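Local coordinates for sugar ABC transporter substrate-binding protein, BlMnBP1 (Bifidobacterium animalis subsp. lactis ATCC 27673, PDB 6I5R) that binds mannobiose and related manno-oligosaccharides and probably delivers them to an ABC transporter for uptake, at residues A[220-232]-A[429-441]. Sequence-based numbering, arbitrary orientation.
Sequences QVLPTTKEPFKKD and MDEWNQKWAKAVE. With ZN (zinc ion), chain E.
F229, W432 and W436 form an aromatic cluster where the loop following helix 217-224 lies along helix 425-443, the last helix of this periplasmic-binding-protein fold. Both ring pairs are edge-to-face. The edge of W432 points at the face of F229, with CE3 over the ring centre and the planes 86° apart, while F229 turns its own edge to the W436 indole. P228 adds a CH-pi contact, its CG 3.8 Å from the centroid of the five-membered ring of W436, and the same CG also lies over the outer part of the F229 face opposite W432. L222 CG meets W436 CZ2, and V440 packs its methyls against K226 CG and the backbone of P223 and T225. Beyond the two segments, L401 touches both F229 and W436.

Two direct hydrogen bonds join side chains of helix 425-443 to the backbone of 220-232. W436 carries NE1 to L222 O at 3.0 Å because its CG lies beside the carbonyl carbon, anti to N (chi1 -168°); the acceptor lies nearly in the indole plane, whereas NE1 stands above the carbonyl plane. Replacing this tryptophan with alanine would probably leave L222 O without its indole donor and open a gap beside P228 and F229. N433 OD1 accepts a hydrogen bond from F229 N, in the type I turn E227-K230, at 2.9 Å through an in-plane lone pair.

A salt bridge and two bridging waters complete the contact. The extended K226 chain crosses E441 at about a right angle and forms the salt bridge, NZ to OE2 2.7 Å, on the anti lone pair. One water donates to both P223 O and V440 O. Another donates to E227 OE2 and D430 OD1, bridging two carboxylates whose like charges it probably helps to screen, and accepts a hydrogen bond from N433 ND2 at 2.9 Å.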
ATOM      1  N   GLN A 220       4.025  -1.097  17.657  1.00 16.39           N
ATOM      2  CA  GLN A 220       4.500  -1.069  19.032  1.00 16.39           C
ATOM      3  C   GLN A 220       5.841  -0.351  19.163  1.00 20.51           C
ATOM      4  O   GLN A 220       5.961   0.606  19.935  1.00 21.45           O
ATOM      5  CB  GLN A 220       4.609  -2.488  19.611  1.00 16.39           C
ATOM      6  CG  GLN A 220       3.265  -3.170  19.780  1.00 21.67           C
ATOM      7  CD  GLN A 220       3.347  -4.519  20.489  1.00 20.71           C
ATOM      8  OE1 GLN A 220       4.255  -4.779  21.288  1.00 26.40           O
ATOM      9  NE2 GLN A 220       2.392  -5.373  20.212  1.00 21.25           N
ATOM     10  N   VAL A 221       6.864  -0.783  18.426  1.00 16.39           N
ATOM     11  CA  VAL A 221       8.211  -0.258  18.649  1.00 17.45           C
ATOM     12  C   VAL A 221       8.332   1.174  18.139  1.00 16.61           C
ATOM     13  O   VAL A 221       8.791   2.076  18.852  1.00 16.39           O
ATOM     14  CB  VAL A 221       9.259  -1.166  17.976  1.00 16.39           C
ATOM     15  CG1 VAL A 221      10.675  -0.565  18.151  1.00 18.39           C
ATOM     16  CG2 VAL A 221       9.178  -2.583  18.524  1.00 16.39           C
ATOM     17  N   LEU A 222       7.975   1.386  16.880  1.00 16.39           N
ATOM     18  CA  LEU A 222       8.132   2.694  16.248  1.00 16.39           C
ATOM     19  C   LEU A 222       7.557   3.838  17.064  1.00 17.95           C
ATOM     20  O   LEU A 222       8.293   4.808  17.315  1.00 16.39           O
ATOM     21  CB  LEU A 222       7.504   2.647  14.846  1.00 20.89           C
ATOM     22  CG  LEU A 222       7.526   3.910  13.976  1.00 18.41           C
ATOM     23  CD1 LEU A 222       8.912   4.324  13.648  1.00 17.38           C
ATOM     24  CD2 LEU A 222       6.742   3.655  12.664  1.00 16.39           C
ATOM     25  N   PRO A 223       6.294   3.806  17.506  1.00 16.39           N
ATOM     26  CA  PRO A 223       5.741   4.946  18.241  1.00 17.21           C
ATOM     27  C   PRO A 223       6.176   5.022  19.695  1.00 18.80           C
ATOM     28  O   PRO A 223       5.822   5.993  20.365  1.00 16.39           O
ATOM     29  CB  PRO A 223       4.217   4.734  18.121  1.00 18.94           C
ATOM     30  CG  PRO A 223       4.069   3.249  18.033  1.00 16.58           C
ATOM     31  CD  PRO A 223       5.255   2.805  17.193  1.00 18.93           C
ATOM     32  N   THR A 224       6.950   4.056  20.193  1.00 16.39           N
ATOM     33  CA  THR A 224       7.516   4.163  21.527  1.00 16.39           C
ATOM     34  C   THR A 224       9.018   4.389  21.510  1.00 16.76           C
ATOM     35  O   THR A 224       9.617   4.439  22.588  1.00 17.44           O
ATOM     36  CB  THR A 224       7.204   2.917  22.361  1.00 16.39           C
ATOM     37  OG1 THR A 224       7.770   1.765  21.731  1.00 16.39           O
ATOM     38  CG2 THR A 224       5.705   2.701  22.511  1.00 16.39           C
ATOM     39  N   THR A 225       9.633   4.531  20.323  1.00 16.39           N
ATOM     40  CA  THR A 225      11.076   4.729  20.160  1.00 18.35           C
ATOM     41  C   THR A 225      11.350   6.169  19.748  1.00 18.92           C
ATOM     42  O   THR A 225      10.828   6.632  18.738  1.00 16.39           O
ATOM     43  CB  THR A 225      11.628   3.782  19.092  1.00 19.65           C
ATOM     44  OG1 THR A 225      11.356   2.433  19.491  1.00 16.39           O
ATOM     45  CG2 THR A 225      13.129   4.009  18.856  1.00 16.74           C
ATOM     46  N   LYS A 226      12.196   6.872  20.504  1.00 20.00           N
ATOM     47  CA  LYS A 226      12.340   8.302  20.248  1.00 19.00           C
ATOM     48  C   LYS A 226      13.069   8.615  18.943  1.00 18.03           C
ATOM     49  O   LYS A 226      12.743   9.608  18.279  1.00 18.36           O
ATOM     50  CB  LYS A 226      13.068   8.972  21.400  1.00 19.94           C
ATOM     51  CG  LYS A 226      12.133   9.374  22.491  1.00 23.15           C
ATOM     52  CD  LYS A 226      12.912   9.732  23.724  1.00 22.14           C
ATOM     53  CE  LYS A 226      11.978  10.289  24.819  1.00 25.31           C
ATOM     54  NZ  LYS A 226      12.699  10.649  26.071  1.00 31.95           N
ATOM     55  N   GLU A 227      14.070   7.826  18.565  1.00 16.39           N
ATOM     56  CA  GLU A 227      14.849   8.102  17.354  1.00 16.39           C
ATOM     57  C   GLU A 227      14.920   6.854  16.476  1.00 21.15           C
ATOM     58  O   GLU A 227      15.994   6.254  16.276  1.00 16.39           O
ATOM     59  CB  GLU A 227      16.243   8.616  17.707  1.00 22.63           C
ATOM     60  CG  GLU A 227      16.271   9.933  18.438  1.00 18.49           C
ATOM     61  CD  GLU A 227      17.674  10.548  18.449  1.00 28.08           C
ATOM     62  OE1 GLU A 227      18.556  10.067  19.216  1.00 33.76           O
ATOM     63  OE2 GLU A 227      17.906  11.486  17.654  1.00 32.11           O
ATOM     64  N   PRO A 228      13.792   6.479  15.863  1.00 16.39           N
ATOM     65  CA  PRO A 228      13.753   5.236  15.075  1.00 18.96           C
ATOM     66  C   PRO A 228      14.432   5.323  13.722  1.00 18.07           C
ATOM     67  O   PRO A 228      14.624   4.283  13.083  1.00 16.39           O
ATOM     68  CB  PRO A 228      12.254   4.971  14.904  1.00 16.39           C
ATOM     69  CG  PRO A 228      11.620   6.373  14.953  1.00 19.28           C
ATOM     70  CD  PRO A 228      12.480   7.160  15.931  1.00 16.39           C
ATOM     71  N   PHE A 229      14.784   6.510  13.262  1.00 16.39           N
ATOM     72  CA  PHE A 229      15.383   6.677  11.953  1.00 18.88           C
ATOM     73  C   PHE A 229      16.900   6.699  11.998  1.00 19.99           C
ATOM     74  O   PHE A 229      17.527   6.755  10.939  1.00 16.39           O
ATOM     75  CB  PHE A 229      14.821   7.942  11.327  1.00 16.39           C
ATOM     76  CG  PHE A 229      13.325   7.962  11.343  1.00 16.39           C
ATOM     77  CD1 PHE A 229      12.599   7.015  10.626  1.00 17.81           C
ATOM     78  CD2 PHE A 229      12.636   8.884  12.103  1.00 16.54           C
ATOM     79  CE1 PHE A 229      11.190   7.032  10.644  1.00 20.43           C
ATOM     80  CE2 PHE A 229      11.259   8.887  12.133  1.00 18.61           C
ATOM     81  CZ  PHE A 229      10.534   7.971  11.403  1.00 19.38           C
ATOM     82  N   LYS A 230      17.478   6.566  13.190  1.00 16.94           N
ATOM     83  CA  LYS A 230      18.913   6.477  13.327  1.00 20.85           C
ATOM     84  C   LYS A 230      19.437   5.168  12.748  1.00 21.54           C
ATOM     85  O   LYS A 230      18.752   4.144  12.725  1.00 16.39           O
ATOM     86  CB  LYS A 230      19.328   6.594  14.804  1.00 17.04           C
ATOM     87  CG  LYS A 230      19.002   5.404  15.679  1.00 21.81           C
ATOM     88  CD  LYS A 230      19.484   5.636  17.137  1.00 23.89           C
ATOM     89  CE  LYS A 230      21.036   5.802  17.230  1.00 24.93           C
ATOM     90  NZ  LYS A 230      21.771   4.533  17.014  1.00 27.76           N
ATOM     91  N   LYS A 231      20.687   5.212  12.302  1.00 19.94           N
ATOM     92  CA  LYS A 231      21.367   4.000  11.881  1.00 16.39           C
ATOM     93  C   LYS A 231      21.444   3.023  13.043  1.00 19.59           C
ATOM     94  O   LYS A 231      21.729   3.411  14.182  1.00 16.39           O
ATOM     95  CB  LYS A 231      22.776   4.344  11.387  1.00 17.41           C
ATOM     96  CG  LYS A 231      23.591   3.158  10.879  1.00 19.62           C
ATOM     97  CD  LYS A 231      25.074   3.520  10.697  1.00 21.51           C
ATOM     98  CE  LYS A 231      25.341   4.595   9.637  1.00 23.82           C
ATOM     99  NZ  LYS A 231      26.835   4.891   9.618  1.00 22.70           N
ATOM    100  N   ASP A 232      21.208   1.749  12.740  1.00 16.39           N
ATOM    101  CA  ASP A 232      21.311   0.681  13.729  1.00 16.39           C
ATOM    102  C   ASP A 232      22.787   0.284  13.823  1.00 18.83           C
ATOM    103  O   ASP A 232      23.360  -0.216  12.858  1.00 16.39           O
ATOM    104  CB  ASP A 232      20.438  -0.513  13.344  1.00 18.62           C
ATOM    105  CG  ASP A 232      20.480  -1.608  14.387  1.00 21.98           C
ATOM    106  OD1 ASP A 232      19.909  -1.408  15.480  1.00 30.20           O
ATOM    107  OD2 ASP A 232      21.131  -2.641  14.142  1.00 26.68           O
ATOM    108  N   MET A 429      17.818  12.151   8.430  1.00 16.39           N
ATOM    109  CA  MET A 429      17.242  11.277   9.435  1.00 16.39           C
ATOM    110  C   MET A 429      17.284  11.925  10.813  1.00 16.39           C
ATOM    111  O   MET A 429      16.369  11.737  11.612  1.00 16.39           O
ATOM    112  CB  MET A 429      17.966   9.946   9.433  1.00 16.79           C
ATOM    113  CG  MET A 429      17.797   9.189   8.125  1.00 16.39           C
ATOM    114  SD  MET A 429      16.128   8.585   7.785  1.00 16.39           S
ATOM    115  CE  MET A 429      15.513   9.822   6.660  1.00 16.39           C
ATOM    116  N   ASP A 430      18.322  12.717  11.091  1.00 16.39           N
ATOM    117  CA  ASP A 430      18.392  13.440  12.353  1.00 16.39           C
ATOM    118  C   ASP A 430      17.258  14.445  12.475  1.00 17.17           C
ATOM    119  O   ASP A 430      16.662  14.570  13.548  1.00 16.39           O
ATOM    120  CB  ASP A 430      19.746  14.147  12.499  1.00 16.39           C
ATOM    121  CG  ASP A 430      19.909  14.819  13.845  1.00 23.40           C
ATOM    122  OD1 ASP A 430      19.663  14.165  14.889  1.00 23.41           O
ATOM    123  OD2 ASP A 430      20.304  15.994  13.847  1.00 17.15           O
ATOM    124  N   GLU A 431      16.941  15.171  11.395  1.00 16.39           N
ATOM    125  CA  GLU A 431      15.789  16.080  11.439  1.00 16.39           C
ATOM    126  C   GLU A 431      14.511  15.327  11.791  1.00 16.39           C
ATOM    127  O   GLU A 431      13.747  15.747  12.668  1.00 16.39           O
ATOM    128  CB  GLU A 431      15.613  16.820  10.111  1.00 17.21           C
ATOM    129  CG  GLU A 431      14.592  17.969  10.204  1.00 23.41           C
ATOM    130  CD  GLU A 431      14.057  18.450   8.859  1.00 19.27           C
ATOM    131  OE1 GLU A 431      14.387  17.918   7.767  1.00 17.93           O
ATOM    132  OE2 GLU A 431      13.268  19.412   8.880  1.00 16.39           O
ATOM    133  N   TRP A 432      14.249  14.215  11.105  1.00 16.46           N
ATOM    134  CA  TRP A 432      13.053  13.443  11.427  1.00 16.39           C
ATOM    135  C   TRP A 432      13.079  12.938  12.871  1.00 16.39           C
ATOM    136  O   TRP A 432      12.055  12.943  13.550  1.00 16.39           O
ATOM    137  CB  TRP A 432      12.898  12.257  10.472  1.00 16.39           C
ATOM    138  CG  TRP A 432      12.770  12.546   9.008  1.00 16.39           C
ATOM    139  CD1 TRP A 432      12.989  13.728   8.358  1.00 16.39           C
ATOM    140  CD2 TRP A 432      12.386  11.599   7.994  1.00 16.39           C
ATOM    141  NE1 TRP A 432      12.768  13.564   7.012  1.00 16.39           N
ATOM    142  CE2 TRP A 432      12.409  12.271   6.760  1.00 16.71           C
ATOM    143  CE3 TRP A 432      12.046  10.240   8.018  1.00 20.08           C
ATOM    144  CZ2 TRP A 432      12.100  11.636   5.565  1.00 16.39           C
ATOM    145  CZ3 TRP A 432      11.737   9.612   6.840  1.00 17.88           C
ATOM    146  CH2 TRP A 432      11.763  10.303   5.627  1.00 16.39           C
ATOM    147  N   ASN A 433      14.224  12.435  13.337  1.00 16.95           N
ATOM    148  CA  ASN A 433      14.281  11.886  14.688  1.00 16.39           C
ATOM    149  C   ASN A 433      13.885  12.923  15.733  1.00 16.39           C
ATOM    150  O   ASN A 433      13.239  12.591  16.729  1.00 16.39           O
ATOM    151  CB  ASN A 433      15.685  11.351  14.986  1.00 20.96           C
ATOM    152  CG  ASN A 433      15.899   9.969  14.427  1.00 19.33           C
ATOM    153  OD1 ASN A 433      14.962   9.179  14.342  1.00 16.39           O
ATOM    154  ND2 ASN A 433      17.136   9.658  14.054  1.00 17.44           N
ATOM    155  N   GLN A 434      14.312  14.179  15.556  1.00 16.45           N
ATOM    156  CA  GLN A 434      14.036  15.192  16.574  1.00 18.77           C
ATOM    157  C   GLN A 434      12.541  15.518  16.631  1.00 18.59           C
ATOM    158  O   GLN A 434      11.963  15.669  17.723  1.00 16.39           O
ATOM    159  CB  GLN A 434      14.913  16.428  16.293  1.00 20.66           C
ATOM    160  CG  GLN A 434      16.382  16.150  16.615  1.00 24.08           C
ATOM    161  CD  GLN A 434      17.416  16.992  15.866  1.00 29.53           C
ATOM    162  OE1 GLN A 434      17.085  17.824  15.012  1.00 34.96           O
ATOM    163  NE2 GLN A 434      18.686  16.757  16.189  1.00 31.74           N
ATOM    164  N   LYS A 435      11.881  15.551  15.473  1.00 16.39           N
ATOM    165  CA  LYS A 435      10.440  15.764  15.443  1.00 16.39           C
ATOM    166  C   LYS A 435       9.703  14.557  15.997  1.00 20.36           C
ATOM    167  O   LYS A 435       8.727  14.706  16.742  1.00 16.39           O
ATOM    168  CB  LYS A 435       9.968  16.062  14.020  1.00 21.93           C
ATOM    169  CG  LYS A 435      10.460  17.430  13.513  1.00 21.34           C
ATOM    170  CD  LYS A 435      10.009  17.787  12.109  1.00 17.43           C
ATOM    171  CE  LYS A 435      10.601  19.142  11.690  1.00 20.96           C
ATOM    172  NZ  LYS A 435      10.343  19.450  10.246  1.00 21.96           N
ATOM    173  N   TRP A 436      10.145  13.348  15.634  1.00 16.39           N
ATOM    174  CA  TRP A 436       9.516  12.144  16.164  1.00 16.39           C
ATOM    175  C   TRP A 436       9.740  12.028  17.657  1.00 17.78           C
ATOM    176  O   TRP A 436       8.816  11.703  18.406  1.00 16.39           O
ATOM    177  CB  TRP A 436      10.089  10.915  15.473  1.00 16.39           C
ATOM    178  CG  TRP A 436       9.356   9.678  15.709  1.00 20.25           C
ATOM    179  CD1 TRP A 436       9.664   8.711  16.617  1.00 16.99           C
ATOM    180  CD2 TRP A 436       8.223   9.211  14.990  1.00 16.39           C
ATOM    181  NE1 TRP A 436       8.777   7.673  16.520  1.00 16.39           N
ATOM    182  CE2 TRP A 436       7.880   7.960  15.526  1.00 16.39           C
ATOM    183  CE3 TRP A 436       7.445   9.744  13.964  1.00 16.39           C
ATOM    184  CZ2 TRP A 436       6.800   7.236  15.074  1.00 16.39           C
ATOM    185  CZ3 TRP A 436       6.391   9.024  13.517  1.00 16.94           C
ATOM    186  CH2 TRP A 436       6.062   7.786  14.076  1.00 16.39           C
ATOM    187  N   ALA A 437      10.959  12.328  18.099  1.00 16.39           N
ATOM    188  CA  ALA A 437      11.306  12.178  19.502  1.00 16.66           C
ATOM    189  C   ALA A 437      10.408  13.038  20.389  1.00 22.95           C
ATOM    190  O   ALA A 437       9.986  12.587  21.457  1.00 16.39           O
ATOM    191  CB  ALA A 437      12.784  12.503  19.692  1.00 19.24           C
ATOM    192  N   LYS A 438      10.057  14.253  19.934  1.00 18.84           N
ATOM    193  CA  LYS A 438       9.151  15.103  20.701  1.00 16.96           C
ATOM    194  C   LYS A 438       7.756  14.517  20.705  1.00 20.91           C
ATOM    195  O   LYS A 438       7.060  14.558  21.723  1.00 19.92           O
ATOM    196  CB  LYS A 438       9.140  16.525  20.136  1.00 20.48           C
ATOM    197  CG  LYS A 438      10.365  17.311  20.597  1.00 23.12           C
ATOM    198  CD  LYS A 438      10.693  18.537  19.744  1.00 26.15           C
ATOM    199  CE  LYS A 438       9.654  19.620  19.851  1.00 26.41           C
ATOM    200  NZ  LYS A 438      10.286  20.902  19.305  1.00 33.83           N
ATOM    201  N   ALA A 439       7.335  13.956  19.570  1.00 20.43           N
ATOM    202  CA  ALA A 439       5.998  13.400  19.460  1.00 19.76           C
ATOM    203  C   ALA A 439       5.850  12.139  20.307  1.00 17.36           C
ATOM    204  O   ALA A 439       4.791  11.900  20.902  1.00 19.49           O
ATOM    205  CB  ALA A 439       5.689  13.113  17.992  1.00 16.58           C
ATOM    206  N   VAL A 440       6.905  11.330  20.375  1.00 16.39           N
ATOM    207  CA  VAL A 440       6.921  10.164  21.255  1.00 17.12           C
ATOM    208  C   VAL A 440       6.796  10.603  22.706  1.00 18.82           C
ATOM    209  O   VAL A 440       6.009  10.044  23.476  1.00 17.89           O
ATOM    210  CB  VAL A 440       8.202   9.348  21.008  1.00 20.14           C
ATOM    211  CG1 VAL A 440       8.442   8.287  22.080  1.00 17.06           C
ATOM    212  CG2 VAL A 440       8.115   8.687  19.616  1.00 16.39           C
ATOM    213  N   GLU A 441       7.556  11.622  23.094  1.00 16.39           N
ATOM    214  CA  GLU A 441       7.487  12.114  24.465  1.00 22.84           C
ATOM    215  C   GLU A 441       6.101  12.638  24.798  1.00 21.15           C
ATOM    216  O   GLU A 441       5.566  12.363  25.883  1.00 23.00           O
ATOM    217  CB  GLU A 441       8.524  13.207  24.684  1.00 17.17           C
ATOM    218  CG  GLU A 441       9.892  12.649  24.742  1.00 28.54           C
ATOM    219  CD  GLU A 441      11.006  13.651  24.960  1.00 27.46           C
ATOM    220  OE1 GLU A 441      10.860  14.860  24.635  1.00 36.14           O
ATOM    221  OE2 GLU A 441      12.055  13.201  25.473  1.00 40.05           O
TER
HETATM  222 ZN    ZN E 505      12.227  19.339   7.198  1.00 20.09          ZN
HETATM  223  O   HOH W   1       4.766   7.455  22.641  1.00 18.77           O
HETATM  224  O   HOH W   2      19.422  11.334  14.815  1.00 26.47           O
HETATM  225  O   HOH W   3      10.685  20.700   7.578  1.00 20.06           O